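Local coordinates for A151R (African swine fever virus Georgia 2007/1, PDB 7CMA), which is a zinc-binding non-structural viral protein whose precise biochemical role is not established, possibly an oxygenase, at residues Gly29-Asn37 against Asn89-Pro97. Sequence-based numbering, arbitrary orientation.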
ATOM      1  N   GLY A  29      15.848   3.610 -22.851  1.00 44.69           N
ATOM      2  CA  GLY A  29      16.644   2.619 -23.600  1.00 48.21           C
ATOM      3  C   GLY A  29      17.990   2.330 -22.947  1.00 46.87           C
ATOM      4  O   GLY A  29      18.799   1.621 -23.574  1.00 46.61           O
ATOM      5  N   THR A  30      18.221   2.810 -21.720  1.00 48.46           N
ATOM      6  CA  THR A  30      19.537   2.619 -21.048  1.00 43.44           C
ATOM      7  C   THR A  30      19.359   2.639 -19.529  1.00 39.16           C
ATOM      8  O   THR A  30      18.628   3.507 -19.021  1.00 50.34           O
ATOM      9  CB  THR A  30      20.569   3.647 -21.535  1.00 45.50           C
ATOM     10  OG1 THR A  30      21.763   3.473 -20.776  1.00 51.89           O
ATOM     11  CG2 THR A  30      20.100   5.079 -21.410  1.00 47.54           C
ATOM     12  N   ILE A  31      19.992   1.683 -18.848  1.00 41.76           N
ATOM     13  CA  ILE A  31      19.912   1.484 -17.372  1.00 41.44           C
ATOM     14  C   ILE A  31      21.312   1.134 -16.862  1.00 44.35           C
ATOM     15  O   ILE A  31      21.947   0.220 -17.439  1.00 38.80           O
ATOM     16  CB  ILE A  31      18.885   0.395 -17.014  1.00 42.72           C
ATOM     17  CG1 ILE A  31      17.452   0.842 -17.325  1.00 45.16           C
ATOM     18  CG2 ILE A  31      19.044  -0.036 -15.564  1.00 44.05           C
ATOM     19  CD1 ILE A  31      16.395   0.165 -16.477  1.00 47.38           C
ATOM     20  N   LEU A  32      21.782   1.876 -15.860  1.00 43.94           N
ATOM     21  CA  LEU A  32      23.033   1.584 -15.119  1.00 44.85           C
ATOM     22  C   LEU A  32      22.697   0.787 -13.854  1.00 41.15           C
ATOM     23  O   LEU A  32      21.728   1.149 -13.160  1.00 40.56           O
ATOM     24  CB  LEU A  32      23.726   2.910 -14.785  1.00 43.97           C
ATOM     25  CG  LEU A  32      24.235   3.702 -15.988  1.00 48.42           C
ATOM     26  CD1 LEU A  32      24.806   5.048 -15.555  1.00 49.47           C
ATOM     27  CD2 LEU A  32      25.275   2.907 -16.761  1.00 50.78           C
ATOM     28  N   LEU A  33      23.429  -0.300 -13.614  1.00 36.30           N
ATOM     29  CA  LEU A  33      23.312  -1.126 -12.387  1.00 39.21           C
ATOM     30  C   LEU A  33      24.423  -0.731 -11.409  1.00 46.80           C
ATOM     31  O   LEU A  33      25.596  -0.680 -11.835  1.00 47.00           O
ATOM     32  CB  LEU A  33      23.406  -2.604 -12.780  1.00 45.71           C
ATOM     33  CG  LEU A  33      22.161  -3.187 -13.455  1.00 46.09           C
ATOM     34  CD1 LEU A  33      22.078  -2.764 -14.913  1.00 51.06           C
ATOM     35  CD2 LEU A  33      22.147  -4.704 -13.346  1.00 46.73           C
ATOM     36  N   LEU A  34      24.050  -0.330 -10.189  1.00 40.90           N
ATOM     37  CA  LEU A  34      25.008   0.159  -9.163  1.00 36.46           C
ATOM     38  C   LEU A  34      24.954  -0.756  -7.929  1.00 43.44           C
ATOM     39  O   LEU A  34      23.834  -1.102  -7.491  1.00 47.62           O
ATOM     40  CB  LEU A  34      24.670   1.612  -8.814  1.00 36.82           C
ATOM     41  CG  LEU A  34      24.942   2.633  -9.918  1.00 43.91           C
ATOM     42  CD1 LEU A  34      23.672   2.936 -10.701  1.00 42.40           C
ATOM     43  CD2 LEU A  34      25.535   3.917  -9.345  1.00 44.49           C
ATOM     44  N   THR A  35      26.121  -1.149  -7.415  1.00 43.53           N
ATOM     45  CA  THR A  35      26.276  -1.875  -6.124  1.00 43.17           C
ATOM     46  C   THR A  35      27.115  -1.016  -5.164  1.00 41.94           C
ATOM     47  O   THR A  35      28.191  -0.552  -5.582  1.00 41.48           O
ATOM     48  CB  THR A  35      26.867  -3.276  -6.346  1.00 45.81           C
ATOM     49  OG1 THR A  35      25.934  -4.050  -7.098  1.00 45.17           O
ATOM     50  CG2 THR A  35      27.172  -4.001  -5.051  1.00 49.42           C
ATOM     51  N   LYS A  36      26.505  -0.585  -4.054  1.00 40.54           N
ATOM     52  CA  LYS A  36      27.069   0.427  -3.119  1.00 43.49           C
ATOM     53  C   LYS A  36      27.482   1.673  -3.911  1.00 39.20           C
ATOM     54  O   LYS A  36      28.521   2.267  -3.582  1.00 44.67           O
ATOM     55  CB  LYS A  36      28.246  -0.174  -2.345  1.00 52.81           C
ATOM     56  CG  LYS A  36      27.887  -1.356  -1.455  1.00 56.24           C
ATOM     57  CD  LYS A  36      29.061  -1.901  -0.669  1.00 60.77           C
ATOM     58  CE  LYS A  36      28.651  -2.887   0.407  1.00 64.03           C
ATOM     59  NZ  LYS A  36      27.479  -2.407   1.178  1.00 70.29           N
ATOM     60  N   ASN A  37      26.617   2.126  -4.822  1.00 40.38           N
ATOM     61  CA  ASN A  37      26.760   3.430  -5.514  1.00 40.55           C
ATOM     62  C   ASN A  37      28.056   3.412  -6.333  1.00 40.14           C
ATOM     63  O   ASN A  37      28.662   4.483  -6.508  1.00 47.35           O
ATOM     64  CB  ASN A  37      26.719   4.594  -4.522  1.00 44.61           C
ATOM     65  CG  ASN A  37      26.152   5.860  -5.125  1.00 46.08           C
ATOM     66  OD1 ASN A  37      25.417   5.807  -6.110  1.00 39.36           O
ATOM     67  ND2 ASN A  37      26.493   6.999  -4.545  1.00 40.56           N
ATOM     68  N   ASN A  89      21.816  -2.605  -1.409  1.00 50.18           N
ATOM     69  CA  ASN A  89      23.091  -2.168  -2.042  1.00 47.91           C
ATOM     70  C   ASN A  89      22.923  -2.084  -3.559  1.00 37.65           C
ATOM     71  O   ASN A  89      23.748  -1.420  -4.190  1.00 41.03           O
ATOM     72  CB  ASN A  89      24.254  -3.079  -1.656  1.00 50.36           C
ATOM     73  CG  ASN A  89      24.460  -3.145  -0.160  1.00 58.65           C
ATOM     74  OD1 ASN A  89      24.425  -2.122   0.517  1.00 59.86           O
ATOM     75  ND2 ASN A  89      24.565  -4.349   0.376  1.00 59.32           N
ATOM     76  N   ASN A  90      21.912  -2.752  -4.118  1.00 37.75           N
ATOM     77  CA  ASN A  90      21.719  -2.878  -5.590  1.00 36.20           C
ATOM     78  C   ASN A  90      20.635  -1.897  -6.042  1.00 40.25           C
ATOM     79  O   ASN A  90      19.440  -2.114  -5.719  1.00 37.64           O
ATOM     80  CB  ASN A  90      21.391  -4.313  -6.005  1.00 39.47           C
ATOM     81  CG  ASN A  90      22.588  -5.239  -5.924  1.00 36.56           C
ATOM     82  OD1 ASN A  90      23.710  -4.796  -5.657  1.00 37.07           O
ATOM     83  ND2 ASN A  90      22.383  -6.499  -6.275  1.00 35.79           N
ATOM     84  N   LYS A  91      21.045  -0.838  -6.736  1.00 34.14           N
ATOM     85  CA  LYS A  91      20.126   0.203  -7.258  1.00 34.83           C
ATOM     86  C   LYS A  91      20.380   0.379  -8.748  1.00 37.72           C
ATOM     87  O   LYS A  91      21.465  -0.000  -9.207  1.00 44.28           O
ATOM     88  CB  LYS A  91      20.326   1.515  -6.500  1.00 35.21           C
ATOM     89  CG  LYS A  91      19.943   1.471  -5.033  1.00 42.03           C
ATOM     90  CD  LYS A  91      19.936   2.833  -4.382  1.00 45.89           C
ATOM     91  CE  LYS A  91      19.820   2.768  -2.875  1.00 51.15           C
ATOM     92  NZ  LYS A  91      19.758   4.122  -2.281  1.00 52.49           N
ATOM     93  N   ILE A  92      19.428   0.980  -9.462  1.00 38.18           N
ATOM     94  CA  ILE A  92      19.552   1.176 -10.927  1.00 37.87           C
ATOM     95  C   ILE A  92      19.333   2.654 -11.252  1.00 38.70           C
ATOM     96  O   ILE A  92      18.550   3.321 -10.540  1.00 36.70           O
ATOM     97  CB  ILE A  92      18.585   0.251 -11.691  1.00 40.65           C
ATOM     98  CG1 ILE A  92      17.122   0.533 -11.340  1.00 42.84           C
ATOM     99  CG2 ILE A  92      18.952  -1.207 -11.458  1.00 36.22           C
ATOM    100  CD1 ILE A  92      16.152   0.117 -12.419  1.00 41.97           C
ATOM    101  N   TRP A  93      20.058   3.151 -12.250  1.00 42.02           N
ATOM    102  CA  TRP A  93      19.833   4.497 -12.832  1.00 40.48           C
ATOM    103  C   TRP A  93      19.254   4.341 -14.242  1.00 38.27           C
ATOM    104  O   TRP A  93      19.900   3.691 -15.067  1.00 42.59           O
ATOM    105  CB  TRP A  93      21.144   5.290 -12.841  1.00 37.83           C
ATOM    106  CG  TRP A  93      21.030   6.622 -13.510  1.00 40.90           C
ATOM    107  CD1 TRP A  93      21.139   6.877 -14.847  1.00 37.57           C
ATOM    108  CD2 TRP A  93      20.693   7.876 -12.888  1.00 40.81           C
ATOM    109  NE1 TRP A  93      20.905   8.203 -15.095  1.00 41.20           N
ATOM    110  CE2 TRP A  93      20.574   8.829 -13.922  1.00 41.04           C
ATOM    111  CE3 TRP A  93      20.410   8.270 -11.575  1.00 41.48           C
ATOM    112  CZ2 TRP A  93      20.274  10.167 -13.668  1.00 43.85           C
ATOM    113  CZ3 TRP A  93      20.114   9.591 -11.325  1.00 44.95           C
ATOM    114  CH2 TRP A  93      20.045  10.524 -12.360  1.00 45.85           C
ATOM    115  N   SER A  94      18.123   4.985 -14.523  1.00 37.53           N
ATOM    116  CA  SER A  94      17.526   4.940 -15.883  1.00 46.01           C
ATOM    117  C   SER A  94      17.754   6.271 -16.606  1.00 44.39           C
ATOM    118  O   SER A  94      17.370   7.320 -16.052  1.00 43.75           O
ATOM    119  CB  SER A  94      16.068   4.591 -15.833  1.00 46.75           C
ATOM    120  OG  SER A  94      15.543   4.477 -17.149  1.00 50.42           O
ATOM    121  N   GLY A  95      18.220   6.201 -17.853  1.00 44.79           N
ATOM    122  CA  GLY A  95      18.326   7.356 -18.765  1.00 50.75           C
ATOM    123  C   GLY A  95      19.754   7.868 -18.863  1.00 51.19           C
ATOM    124  O   GLY A  95      20.666   7.164 -18.397  1.00 45.74           O
ATOM    125  N   GLU A  96      19.948   9.000 -19.547  1.00 56.37           N
ATOM    126  CA  GLU A  96      21.266   9.681 -19.681  1.00 65.21           C
ATOM    127  C   GLU A  96      21.875   9.860 -18.291  1.00 46.79           C
ATOM    128  O   GLU A  96      21.201  10.323 -17.368  1.00 45.25           O
ATOM    129  CB  GLU A  96      21.096  11.022 -20.401  1.00 74.20           C
ATOM    130  CG  GLU A  96      22.170  11.295 -21.442  1.00 80.12           C
ATOM    131  CD  GLU A  96      23.262  12.254 -20.994  1.00 83.90           C
ATOM    132  OE1 GLU A  96      23.272  13.404 -21.482  1.00 90.57           O
ATOM    133  OE2 GLU A  96      24.112  11.845 -20.181  1.00 71.37           O
ATOM    134  N   PRO A  97      23.129   9.412 -18.069  1.00 54.67           N
ATOM    135  CA  PRO A  97      23.734   9.454 -16.739  1.00 56.84           C
ATOM    136  C   PRO A  97      23.821  10.878 -16.168  1.00 58.60           C
ATOM    137  O   PRO A  97      23.876  11.018 -14.953  1.00 60.25           O
ATOM    138  CB  PRO A  97      25.144   8.879 -16.953  1.00 58.45           C
ATOM    139  CG  PRO A  97      25.015   8.032 -18.203  1.00 62.45           C
ATOM    140  CD  PRO A  97      23.991   8.750 -19.057  1.00 61.42           C
TER
HETATM  141  O   HOH W   1      23.908   1.302  -5.230  1.00 36.62           O
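Leu32 and Trp93 form a hydrogen-bonded antiparallel pair, with Leu32 N 2.7 Å from Trp93 O and Trp93 N answering to Leu32 O. Leu34 and Lys91 repeat the pattern. Gly95 N to Thr30 O closes the ladder at one end, and Lys36 N to Asn89 O at the other. A water accepts from Asn37 N and donates to the same Asn89 O, tying the turn after strand 30-35 to the residue just before strand 90-94.

Between side chains, Thr35 OG1 donates to Asn90 OD1 over 2.8 Å. The two side chains run side by side, and the hydroxyl sits above the amide's carbonyl plane, not on a lone pair. Asn90 ND2 is taken by Trp82 O of helix 72-84, so the amide is held at both ends. Lys36 bends at its last torsion (chi4 -45°) and brings NZ to Asn89 OD1, a weak bond of 3.1 Å.

On the face bearing Ile31, Leu33 and Ile92, Ile31 CG2 meets Ile92 CB at 3.9 Å, and their CD1 methyls also touch. Ile21 of helix 3-28 packs on both isoleucines, and Trp82 covers Leu33 and Ile92. On the other face, Leu32 CB lies 4.0 Å from Trp93 CB, and Leu34 CD1 touches the same Trp93 CB from the next pair along. Leu32 CD1 reaches Pro97 CG, also at 4.0 Å. Trp93 NE1 donates to Glu96 O, which lies in the indole plane at the ring edge; this helps set the ring's rotation and links it to the loop after the strand, although NE1 approaches from above the Glu96 carbonyl plane.

This is a regular antiparallel pairing that adds strand 90-94, from beyond helix 72-84, to the edge of a meander formed by strands 30-35 to 61-66, with helices 3-28 and 72-84 packed on one face.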